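Local coordinates for protein beta subunit of photoactivated adenylyl cyclase (Beggiatoa sp. PS, PDB 5M2A) that senses blue light through a flavin-binding BLUF domain and, when photoactivated, makes cyclic AMP from ATP with its adenylyl cyclase domain, at residues P131-V134 with I135-N139; V180-Y183 with F184-T188; I225-E228 with L229-R233; H234-E237 with A238-L242. All coordinates share one frame; numbering follows the deposited sequence. Where two conformers were deposited one is given.

Contact 1: residues P131-V134 with I135-N139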
loop_
_atom_site.group_PDB
_atom_site.type_symbol
_atom_site.label_atom_id
_atom_site.label_comp_id
_atom_site.label_asym_id
_atom_site.label_seq_id
_atom_site.Cartn_x
_atom_site.Cartn_y
_atom_site.Cartn_z
ATOM N N PRO A 131 -0.690 3.725 -3.161
ATOM C CA PRO A 131 -1.773 4.714 -3.087
ATOM C C PRO A 131 -1.733 5.574 -4.339
ATOM O O PRO A 131 -0.662 5.819 -4.892
ATOM C CB PRO A 131 -1.441 5.523 -1.825
ATOM C CG PRO A 131 -0.441 4.691 -1.058
ATOM C CD PRO A 131 0.302 3.885 -2.086
ATOM N N ALA A 132 -2.906 6.024 -4.797
ATOM C CA ALA A 132 -2.952 6.758 -6.061
ATOM C C ALA A 132 -2.100 8.023 -6.010
ATOM O O ALA A 132 -1.521 8.439 -7.024
ATOM C CB ALA A 132 -4.397 7.096 -6.418
ATOM N N ARG A 133 -2.014 8.647 -4.834
ATOM C CA ARG A 133 -1.198 9.849 -4.675
ATOM C C ARG A 133 0.269 9.580 -5.005
ATOM O O ARG A 133 0.947 10.426 -5.608
ATOM C CB ARG A 133 -1.353 10.364 -3.240
ATOM C CG ARG A 133 -0.407 11.463 -2.837
ATOM C CD ARG A 133 -0.632 12.720 -3.641
ATOM N NE ARG A 133 0.146 13.831 -3.102
ATOM C CZ ARG A 133 0.257 15.016 -3.684
ATOM N NH1 ARG A 133 -0.362 15.255 -4.835
ATOM N NH2 ARG A 133 0.995 15.959 -3.120
ATOM N N VAL A 134 0.770 8.399 -4.656
ATOM C CA VAL A 134 2.169 8.098 -4.947
ATOM C C VAL A 134 2.390 7.952 -6.449
ATOM O O VAL A 134 3.389 8.437 -6.999
ATOM C CB VAL A 134 2.610 6.834 -4.197
ATOM C CG1 VAL A 134 3.964 6.442 -4.703
ATOM C CG2 VAL A 134 2.639 7.076 -2.688
ATOM N N ILE A 135 1.472 7.263 -7.131
ATOM C CA ILE A 135 1.576 7.113 -8.580
ATOM C C ILE A 135 1.517 8.477 -9.255
ATOM O O ILE A 135 2.260 8.755 -10.207
ATOM C CB ILE A 135 0.471 6.169 -9.091
ATOM C CG1 ILE A 135 0.698 4.751 -8.562
ATOM C CG2 ILE A 135 0.394 6.193 -10.622
ATOM C CD1 ILE A 135 2.030 4.141 -8.968
ATOM N N TYR A 136 0.638 9.349 -8.767
ATOM C CA TYR A 136 0.546 10.702 -9.302
ATOM C C TYR A 136 1.879 11.434 -9.183
ATOM O O TYR A 136 2.372 12.018 -10.159
ATOM C CB TYR A 136 -0.559 11.463 -8.570
ATOM C CG TYR A 136 -0.692 12.896 -9.006
ATOM C CD1 TYR A 136 -1.438 13.234 -10.127
ATOM C CD2 TYR A 136 -0.064 13.911 -8.304
ATOM C CE1 TYR A 136 -1.556 14.543 -10.535
ATOM C CE2 TYR A 136 -0.175 15.225 -8.702
ATOM C CZ TYR A 136 -0.921 15.536 -9.819
ATOM O OH TYR A 136 -1.032 16.848 -10.214
ATOM N N LEU A 137 2.480 11.410 -7.991
ATOM C CA LEU A 137 3.746 12.112 -7.783
ATOM C C LEU A 137 4.830 11.591 -8.713
ATOM O O LEU A 137 5.594 12.372 -9.293
ATOM C CB LEU A 137 4.190 11.977 -6.328
ATOM C CG LEU A 137 3.350 12.774 -5.336
ATOM C CD1 LEU A 137 3.707 12.397 -3.911
ATOM C CD2 LEU A 137 3.527 14.281 -5.560
ATOM N N ILE A 138 4.914 10.271 -8.867
ATOM C CA ILE A 138 5.917 9.696 -9.759
ATOM C C ILE A 138 5.658 10.125 -11.194
ATOM O O ILE A 138 6.591 10.465 -11.935
ATOM C CB ILE A 138 5.935 8.165 -9.619
ATOM C CG1 ILE A 138 6.458 7.783 -8.238
ATOM C CG2 ILE A 138 6.807 7.533 -10.707
ATOM C CD1 ILE A 138 6.289 6.350 -7.928
ATOM N N ASN A 139 4.389 10.103 -11.616
ATOM C CA ASN A 139 4.046 10.515 -12.969
ATOM C C ASN A 139 4.438 11.970 -13.230
ATOM O O ASN A 139 4.751 12.327 -14.371
ATOM C CB ASN A 139 2.550 10.307 -13.202
ATOM C CG ASN A 139 2.192 10.193 -14.668
ATOM O OD1 ASN A 139 2.957 9.656 -15.469
ATOM N ND2 ASN A 139 1.016 10.697 -15.026
#
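The short helix 132-139, which follows the long helix 110-129, begins with Pro131 at its N-cap, and on its first turns Arg133 reaches up to Tyr136 and Leu137. Arg133 holds CG anti to its backbone nitrogen (chi1 170°) and then bends at chi2, which swings the guanidinium forward along the helix. There Leu137 CD2 sits over the centre of one guanidinium face, 3.8 Å from Arg133 CZ. Beside it the Tyr136 ring lies nearly parallel to the guanidinium, the planes 13° apart, but the approach is oblique: Arg133 NH1 comes within 3.7 Å of Tyr136 CD2, with Tyr136 CE2 little farther off. Arg133 NE has a long, weak ion pair with Glu258. On another flank Val134 and Ile138 lie side by side and point the same way, with Val134 CG1 4.0 Å from Ile138 CD1. The backbone ties the turns in regular alpha-helical fashion: Tyr136 N to Ala132 O is 2.9 Å, Leu137 N to Arg133 O 3.0 Å and Ile138 N to Val134 O 3.0 Å. At the start, the bond from Ile135 N to Pro131 O is weak, at 3.4 Å. Around the helix, Pro131 and Arg133 touch His269 of strand 266-272, Ala132 bonds through its backbone to Val198 of strand 197-202, and Val134, Leu137 and Ile138 pack on Pro144. From the second subunit, Tyr129 meets Val134 and Leu126 meets Ile138.

Contact 2: residues V180-Y183 with F184-T188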
loop_
_atom_site.group_PDB
_atom_site.type_symbol
_atom_site.label_atom_id
_atom_site.label_comp_id
_atom_site.label_asym_id
_atom_site.label_seq_id
_atom_site.Cartn_x
_atom_site.Cartn_y
_atom_site.Cartn_z
ATOM N N VAL A 180 -15.516 -9.699 -2.237
ATOM C CA VAL A 180 -14.821 -8.483 -1.832
ATOM C C VAL A 180 -14.024 -7.910 -2.996
ATOM O O VAL A 180 -13.999 -6.690 -3.205
ATOM C CB VAL A 180 -13.927 -8.768 -0.606
ATOM C CG1 VAL A 180 -13.171 -7.519 -0.209
ATOM C CG2 VAL A 180 -14.786 -9.223 0.585
ATOM N N ASN A 181 -13.376 -8.773 -3.792
ATOM C CA ASN A 181 -12.666 -8.274 -4.975
ATOM C C ASN A 181 -13.606 -7.543 -5.928
ATOM O O ASN A 181 -13.223 -6.539 -6.542
ATOM C CB ASN A 181 -11.972 -9.421 -5.717
ATOM C CG ASN A 181 -10.693 -9.870 -5.037
ATOM O OD1 ASN A 181 -10.081 -9.113 -4.290
ATOM N ND2 ASN A 181 -10.280 -11.106 -5.308
ATOM N N ARG A 182 -14.828 -8.053 -6.100
ATOM C CA ARG A 182 -15.767 -7.408 -7.011
ATOM C C ARG A 182 -16.165 -6.041 -6.479
ATOM O O ARG A 182 -16.212 -5.054 -7.224
ATOM C CB ARG A 182 -17.004 -8.287 -7.207
ATOM C CG ARG A 182 -17.976 -7.746 -8.253
ATOM C CD ARG A 182 -17.322 -7.639 -9.632
ATOM N NE ARG A 182 -18.294 -7.278 -10.669
ATOM C CZ ARG A 182 -19.068 -8.160 -11.293
ATOM N NH1 ARG A 182 -18.990 -9.447 -10.975
ATOM N NH2 ARG A 182 -19.928 -7.760 -12.228
ATOM N N TYR A 183 -16.447 -5.981 -5.180
ATOM C CA TYR A 183 -16.759 -4.722 -4.510
ATOM C C TYR A 183 -15.614 -3.727 -4.644
ATOM O O TYR A 183 -15.816 -2.570 -5.034
ATOM C CB TYR A 183 -17.065 -5.014 -3.041
ATOM C CG TYR A 183 -17.337 -3.781 -2.246
ATOM C CD1 TYR A 183 -18.503 -3.053 -2.458
ATOM C CD2 TYR A 183 -16.442 -3.346 -1.288
ATOM C CE1 TYR A 183 -18.759 -1.911 -1.735
ATOM C CE2 TYR A 183 -16.694 -2.200 -0.543
ATOM C CZ TYR A 183 -17.850 -1.491 -0.782
ATOM O OH TYR A 183 -18.105 -0.364 -0.058
ATOM N N PHE A 184 -14.390 -4.163 -4.332
ATOM C CA PHE A 184 -13.235 -3.280 -4.514
ATOM C C PHE A 184 -13.071 -2.832 -5.962
ATOM O O PHE A 184 -12.752 -1.664 -6.222
ATOM C CB PHE A 184 -11.963 -3.985 -4.040
ATOM C CG PHE A 184 -11.848 -4.110 -2.553
ATOM C CD1 PHE A 184 -12.707 -3.420 -1.695
ATOM C CD2 PHE A 184 -10.854 -4.911 -1.999
ATOM C CE1 PHE A 184 -12.574 -3.541 -0.302
ATOM C CE2 PHE A 184 -10.717 -5.040 -0.631
ATOM C CZ PHE A 184 -11.583 -4.353 0.230
ATOM N N SER A 185 -13.222 -3.759 -6.921
ATOM C CA SER A 185 -13.072 -3.397 -8.327
ATOM C C SER A 185 -14.054 -2.303 -8.719
ATOM O O SER A 185 -13.687 -1.345 -9.410
ATOM C CB SER A 185 -13.271 -4.634 -9.209
ATOM O OG SER A 185 -13.062 -4.328 -10.579
ATOM N N ILE A 186 -15.304 -2.432 -8.286
ATOM C CA ILE A 186 -16.327 -1.449 -8.629
ATOM C C ILE A 186 -16.007 -0.108 -7.990
ATOM O O ILE A 186 -16.038 0.933 -8.647
ATOM C CB ILE A 186 -17.710 -1.954 -8.183
ATOM C CG1 ILE A 186 -18.160 -3.109 -9.075
ATOM C CG2 ILE A 186 -18.750 -0.811 -8.198
ATOM C CD1 ILE A 186 -19.342 -3.897 -8.493
ATOM N N CYS A 187 -15.702 -0.117 -6.693
ATOM C CA CYS A 187 -15.419 1.138 -6.005
ATOM C C CYS A 187 -14.222 1.836 -6.618
ATOM O O CYS A 187 -14.272 3.034 -6.915
ATOM C CB CYS A 187 -15.189 0.892 -4.521
ATOM S SG CYS A 187 -16.673 0.357 -3.606
ATOM N N THR A 188 -13.133 1.100 -6.826
ATOM C CA THR A 188 -11.917 1.720 -7.345
ATOM C C THR A 188 -12.135 2.315 -8.734
ATOM O O THR A 188 -11.667 3.427 -9.035
ATOM C CB THR A 188 -10.797 0.682 -7.381
ATOM O OG1 THR A 188 -10.558 0.220 -6.059
ATOM C CG2 THR A 188 -9.508 1.299 -7.929
#
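A CH-pi and a sulfur-aromatic contact, Val180 on Phe184 and Cys187 on Tyr183, line the buried sides of helix 173-193 in the cyclase catalytic domain. Val180 CG1 lies over one face of the Phe184 ring, 3.7 Å from the ring centroid, displaced toward the rim at CE2 and CZ. Cys187 SG similarly sits over a face of the Tyr183 ring, 3.8 Å from its centroid and 21° off the normal. CG anti to the backbone nitrogen (chi1 177°) carries the Tyr183 ring to where Cys187 SG covers it, and Tyr183 CD2 meets Phe184 CD1 at 3.8 Å. Straight backbone bonds hold this spacing: Phe184 N to Val180 O is 2.8 Å and Cys187 N to Tyr183 O 3.0 Å. Phe184 O is gripped twice, by Thr188 N and by Thr188 OG1 (2.9 Å), from opposite faces of its plane. The helix is walled in on several sides: Tyr183, Phe184 and Cys187 touch Val206 of strand 205-211, Phe184 stacks on Phe201, and Tyr183 OH bonds with Thr247 and Ser159. Ile186 faces helix 215-235, whereas Asn181 OD1 accepts from Gly262 N of the second subunit, whose Met261 packs against Val180 and Phe184.

Contact 3: residues I225-E228 with L229-R233; sequences IISE and LKQLR
Leu229 folds back along the turn against Ile225: with CG set anti to its own carbonyl carbon (chi1 -63°), Leu229 CG lies 3.3 Å from Ile225 O and, in the conformer given, only loosely meets Ile225 CG2. The backbone does more of the joining: Leu229 N bonds to Ile225 O at 3.0 Å, and Gln231 N to Ser227 O at 2.9 Å. Gln231 runs back beside Ser227, bringing NE2 to 3.7 Å from Ser227 OG. Ile226 O is used twice, by Lys230 N at 3.0 Å and by an ordered water that donates to it at 2.7 Å. That water in turn accepts from Arg233 NH1 at 2.9 Å, lying at the edge of the guanidinium and in its plane, while Lys230 CA lies over one face, offset to the rim. Further out, Arg233 NH1 also bonds to Leu245 O, NH2 to Tyr335 OH, and Tyr246 receives the group in a cation-pi contact. Glu228 turns to Arg189 of helix 173-193 in a salt bridge. With bonds at both NH1 and NH2 and an aromatic partner, the Arg233 guanidinium has little rotational freedom; its positive charge, met by the Leu245 carbonyl, the water and the Tyr246 ring, would probably polarise the bridging water and, through it, the Ile226 carbonyl.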
loop_
_atom_site.group_PDB
_atom_site.type_symbol
_atom_site.label_atom_id
_atom_site.label_comp_id
_atom_site.label_asym_id
_atom_site.label_seq_id
_atom_site.Cartn_x
_atom_site.Cartn_y
_atom_site.Cartn_z
ATOM N N ILE A 225 -21.721 4.050 -7.133
ATOM C CA ILE A 225 -21.396 2.793 -6.458
ATOM C C ILE A 225 -22.669 2.073 -6.043
ATOM O O ILE A 225 -22.871 0.885 -6.339
ATOM C CB ILE A 225 -20.512 3.053 -5.226
ATOM C CG1 ILE A 225 -19.159 3.612 -5.636
ATOM C CG2 ILE A 225 -20.342 1.769 -4.418
ATOM C CD1 ILE A 225 -18.412 2.708 -6.496
ATOM N N ILE A 226 -23.528 2.790 -5.321
ATOM C CA ILE A 226 -24.791 2.209 -4.876
ATOM C C ILE A 226 -25.582 1.686 -6.064
ATOM O O ILE A 226 -26.133 0.574 -6.029
ATOM C CB ILE A 226 -25.582 3.265 -4.089
ATOM C CG1 ILE A 226 -24.854 3.618 -2.787
ATOM C CG2 ILE A 226 -27.046 2.831 -3.870
ATOM C CD1 ILE A 226 -25.342 4.933 -2.178
ATOM N N SER A 227 -25.636 2.473 -7.136
ATOM C CA SER A 227 -26.412 2.092 -8.310
ATOM C C SER A 227 -25.848 0.837 -8.957
ATOM O O SER A 227 -26.598 -0.060 -9.354
ATOM C CB SER A 227 -26.444 3.248 -9.311
ATOM O OG SER A 227 -27.072 2.846 -10.521
ATOM N N GLU A 228 -24.517 0.750 -9.066
ATOM C CA GLU A 228 -23.927 -0.417 -9.702
ATOM C C GLU A 228 -24.144 -1.667 -8.865
ATOM O O GLU A 228 -24.360 -2.756 -9.414
ATOM C CB GLU A 228 -22.438 -0.191 -9.953
ATOM C CG GLU A 228 -22.173 0.796 -11.087
ATOM C CD GLU A 228 -20.899 0.466 -11.864
ATOM O OE1 GLU A 228 -20.313 -0.612 -11.623
ATOM O OE2 GLU A 228 -20.480 1.281 -12.717
ATOM N N LEU A 229 -24.084 -1.540 -7.540
ATOM C CA LEU A 229 -24.372 -2.700 -6.699
ATOM C C LEU A 229 -25.817 -3.150 -6.853
ATOM O O LEU A 229 -26.101 -4.356 -6.878
ATOM C CB LEU A 229 -24.075 -2.387 -5.237
ATOM C CG LEU A 229 -22.631 -2.056 -4.876
ATOM C CD1 LEU A 229 -22.474 -2.070 -3.360
ATOM C CD2 LEU A 229 -21.621 -2.978 -5.535
ATOM N N LYS A 230 -26.752 -2.200 -6.909
ATOM C CA LYS A 230 -28.151 -2.564 -7.112
ATOM C C LYS A 230 -28.332 -3.288 -8.440
ATOM O O LYS A 230 -29.037 -4.298 -8.519
ATOM C CB LYS A 230 -29.036 -1.316 -7.050
ATOM C CG LYS A 230 -30.532 -1.616 -7.119
ATOM C CD LYS A 230 -31.334 -0.325 -7.070
ATOM C CE LYS A 230 -32.815 -0.578 -7.285
ATOM N NZ LYS A 230 -33.568 0.708 -7.259
ATOM N N GLN A 231 -27.689 -2.789 -9.502
ATOM C CA GLN A 231 -27.723 -3.505 -10.781
ATOM C C GLN A 231 -27.165 -4.916 -10.639
ATOM O O GLN A 231 -27.747 -5.880 -11.149
ATOM C CB GLN A 231 -26.939 -2.737 -11.847
ATOM C CG GLN A 231 -27.608 -1.463 -12.314
ATOM C CD GLN A 231 -26.840 -0.786 -13.435
ATOM O OE1 GLN A 231 -26.399 -1.435 -14.385
ATOM N NE2 GLN A 231 -26.668 0.527 -13.322
ATOM N N LEU A 232 -26.022 -5.052 -9.960
ATOM C CA LEU A 232 -25.357 -6.346 -9.845
ATOM C C LEU A 232 -26.222 -7.349 -9.092
ATOM O O LEU A 232 -26.318 -8.521 -9.485
ATOM C CB LEU A 232 -23.999 -6.153 -9.150
ATOM C CG LEU A 232 -23.148 -7.408 -8.967
ATOM C CD1 LEU A 232 -22.751 -7.991 -10.317
ATOM C CD2 LEU A 232 -21.928 -7.066 -8.130
ATOM N N ARG A 233 -26.922 -6.897 -8.046
ATOM C CA ARG A 233 -27.741 -7.833 -7.263
ATOM C C ARG A 233 -28.833 -8.509 -8.086
ATOM O O ARG A 233 -29.153 -9.683 -7.847
ATOM C CB ARG A 233 -28.372 -7.125 -6.070
ATOM C CG ARG A 233 -27.363 -6.712 -5.012
ATOM C CD ARG A 233 -28.069 -6.423 -3.688
ATOM N NE ARG A 233 -29.027 -5.327 -3.802
ATOM C CZ ARG A 233 -28.692 -4.036 -3.732
ATOM N NH1 ARG A 233 -27.426 -3.676 -3.569
ATOM N NH2 ARG A 233 -29.626 -3.092 -3.825
HETATM O O HOH W 1 -27.049 -0.773 -3.828
#

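Contact 4: residues H234-E237 with A238-L242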
loop_
_atom_site.group_PDB
_atom_site.type_symbol
_atom_site.label_atom_id
_atom_site.label_comp_id
_atom_site.label_asym_id
_atom_site.label_seq_id
_atom_site.Cartn_x
_atom_site.Cartn_y
_atom_site.Cartn_z
ATOM N N HIS A 234 -29.444 -7.811 -9.035
ATOM C CA HIS A 234 -30.455 -8.492 -9.834
ATOM C C HIS A 234 -29.902 -9.037 -11.148
ATOM O O HIS A 234 -30.663 -9.610 -11.931
ATOM C CB HIS A 234 -31.672 -7.587 -10.084
ATOM C CG HIS A 234 -31.389 -6.382 -10.926
ATOM N ND1 HIS A 234 -31.192 -6.452 -12.287
ATOM C CD2 HIS A 234 -31.313 -5.070 -10.602
ATOM C CE1 HIS A 234 -30.980 -5.237 -12.762
ATOM N NE2 HIS A 234 -31.054 -4.379 -11.760
ATOM N N HIS A 235 -28.598 -8.881 -11.392
ATOM C CA HIS A 235 -27.975 -9.476 -12.565
ATOM C C HIS A 235 -27.618 -10.942 -12.336
ATOM O O HIS A 235 -27.648 -11.735 -13.281
ATOM C CB HIS A 235 -26.721 -8.674 -12.926
ATOM C CG HIS A 235 -26.173 -8.968 -14.288
ATOM N ND1 HIS A 235 -25.092 -9.795 -14.494
ATOM C CD2 HIS A 235 -26.546 -8.522 -15.512
ATOM C CE1 HIS A 235 -24.830 -9.858 -15.789
ATOM N NE2 HIS A 235 -25.698 -9.094 -16.427
ATOM N N VAL A 236 -27.266 -11.303 -11.110
ATOM C CA VAL A 236 -26.771 -12.628 -10.790
ATOM C C VAL A 236 -27.892 -13.472 -10.190
ATOM O O VAL A 236 -28.933 -12.963 -9.784
ATOM C CB VAL A 236 -25.568 -12.564 -9.821
ATOM C CG1 VAL A 236 -24.443 -11.723 -10.421
ATOM C CG2 VAL A 236 -26.003 -11.966 -8.486
ATOM N N GLU A 237 -27.649 -14.778 -10.096
ATOM C CA GLU A 237 -28.596 -15.734 -9.544
ATOM C C GLU A 237 -28.644 -15.653 -8.018
ATOM O O GLU A 237 -27.794 -15.045 -7.365
ATOM C CB GLU A 237 -28.231 -17.152 -9.978
ATOM C CG GLU A 237 -28.220 -17.354 -11.482
ATOM C CD GLU A 237 -29.427 -16.729 -12.157
ATOM O OE1 GLU A 237 -29.239 -15.968 -13.129
ATOM O OE2 GLU A 237 -30.566 -16.985 -11.708
ATOM N N ALA A 238 -29.653 -16.317 -7.446
ATOM C CA ALA A 238 -29.845 -16.282 -6.000
ATOM C C ALA A 238 -28.748 -17.036 -5.258
ATOM O O ALA A 238 -28.481 -16.740 -4.090
ATOM C CB ALA A 238 -31.220 -16.857 -5.644
ATOM N N THR A 239 -28.114 -18.016 -5.903
ATOM C CA THR A 239 -27.022 -18.741 -5.262
ATOM C C THR A 239 -25.707 -17.976 -5.315
ATOM O O THR A 239 -24.710 -18.447 -4.756
ATOM C CB THR A 239 -26.828 -20.103 -5.918
ATOM O OG1 THR A 239 -26.485 -19.918 -7.296
ATOM C CG2 THR A 239 -28.103 -20.932 -5.821
ATOM N N ASN A 240 -25.682 -16.830 -5.991
ATOM C CA ASN A 240 -24.472 -16.022 -6.089
ATOM C C ASN A 240 -24.424 -15.070 -4.902
ATOM O O ASN A 240 -25.378 -14.300 -4.703
ATOM C CB ASN A 240 -24.455 -15.229 -7.383
ATOM C CG ASN A 240 -23.077 -14.665 -7.717
ATOM O OD1 ASN A 240 -22.349 -14.181 -6.840
ATOM N ND2 ASN A 240 -22.712 -14.729 -8.993
ATOM N N PRO A 241 -23.357 -15.069 -4.110
ATOM C CA PRO A 241 -23.294 -14.135 -2.973
ATOM C C PRO A 241 -23.372 -12.673 -3.379
ATOM O O PRO A 241 -23.790 -11.830 -2.571
ATOM C CB PRO A 241 -21.943 -14.475 -2.324
ATOM C CG PRO A 241 -21.676 -15.888 -2.732
ATOM C CD PRO A 241 -22.208 -15.989 -4.135
ATOM N N LEU A 242 -22.986 -12.337 -4.611
ATOM C CA LEU A 242 -23.158 -10.963 -5.085
ATOM C C LEU A 242 -24.614 -10.503 -5.032
ATOM O O LEU A 242 -24.870 -9.292 -5.023
ATOM C CB LEU A 242 -22.634 -10.831 -6.510
ATOM C CG LEU A 242 -21.125 -11.040 -6.616
ATOM C CD1 LEU A 242 -20.671 -11.025 -8.086
ATOM C CD2 LEU A 242 -20.378 -9.986 -5.776
HETATM O O HOH W 2 -24.734 -15.942 -11.066
HETATM O O HOH W 3 -32.139 -17.137 -9.226
#
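Van der Waals contact in the loop after helix 215-235 centres on Val236, which meets Asn240 and Leu242. Val236 CG2, placed between its own backbone nitrogen and carbonyl carbon, makes the apolar contact, 4.1 Å from Leu242 CB, and also touches Asn240 CB. The Val236 and Asn240 side chains cross at about a right angle, with Asn240 ND2 3.7 Å from Val236 CB. Direct hydrogen bonding consists of two turn-forming links. Asn240 N reaches Glu237 O at 3.1 Å, arriving from well above the carbonyl plane, 62° out of it. Asn240 OD1 accepts from Leu242 N at 3.0 Å; CG lies anti to the backbone nitrogen (chi1 -165°) and beside the carbonyl carbon, which puts OD1 within range of that N-H. Two waters add bridges. One accepts from Glu237 N and, at 3.1 Å, from Asn240 ND2, so the two halves of the amide serve different partners: oxygen to the backbone ahead, nitrogen to solvent and back to Glu237. The second donates to Glu237 OE2 at 2.9 Å and accepts from Ala238 N, linking the carboxylate to the turn's second residue. Outside the loop, Pro241 and Leu242 rest on Leu179 of helix 173-193. The combination is a type I beta turn, Glu237 to Asn240, running straight into an Asx turn at Asn240, which leads the chain into the 3-10 segment beginning at Pro241 on its way to strand 247-258.

Overall arrangement
Contact 1 stands apart from the other three, its centre about 20 Å from that of contact 2 and about 36 Å from that of contact 4, though contacts 1 and 2 both reach the second subunit. Contacts 2, 3 and 4 form one touching cluster within the cyclase domain. Helices 173-193 and 215-235 meet where Arg182 NH2 lies 3.4 Å from Leu232 CD1; the loop of contact 4 closes the end of this pair, with Leu242 CD1 3.7 Å from Arg182 NH1 and Leu242 O 3.6 Å from Arg233 CG. The magnesium ion, bound by Asp160, Ile161 and Asp204, is about 8 Å from the Tyr183 side chain and about 11 Å from that of Leu229.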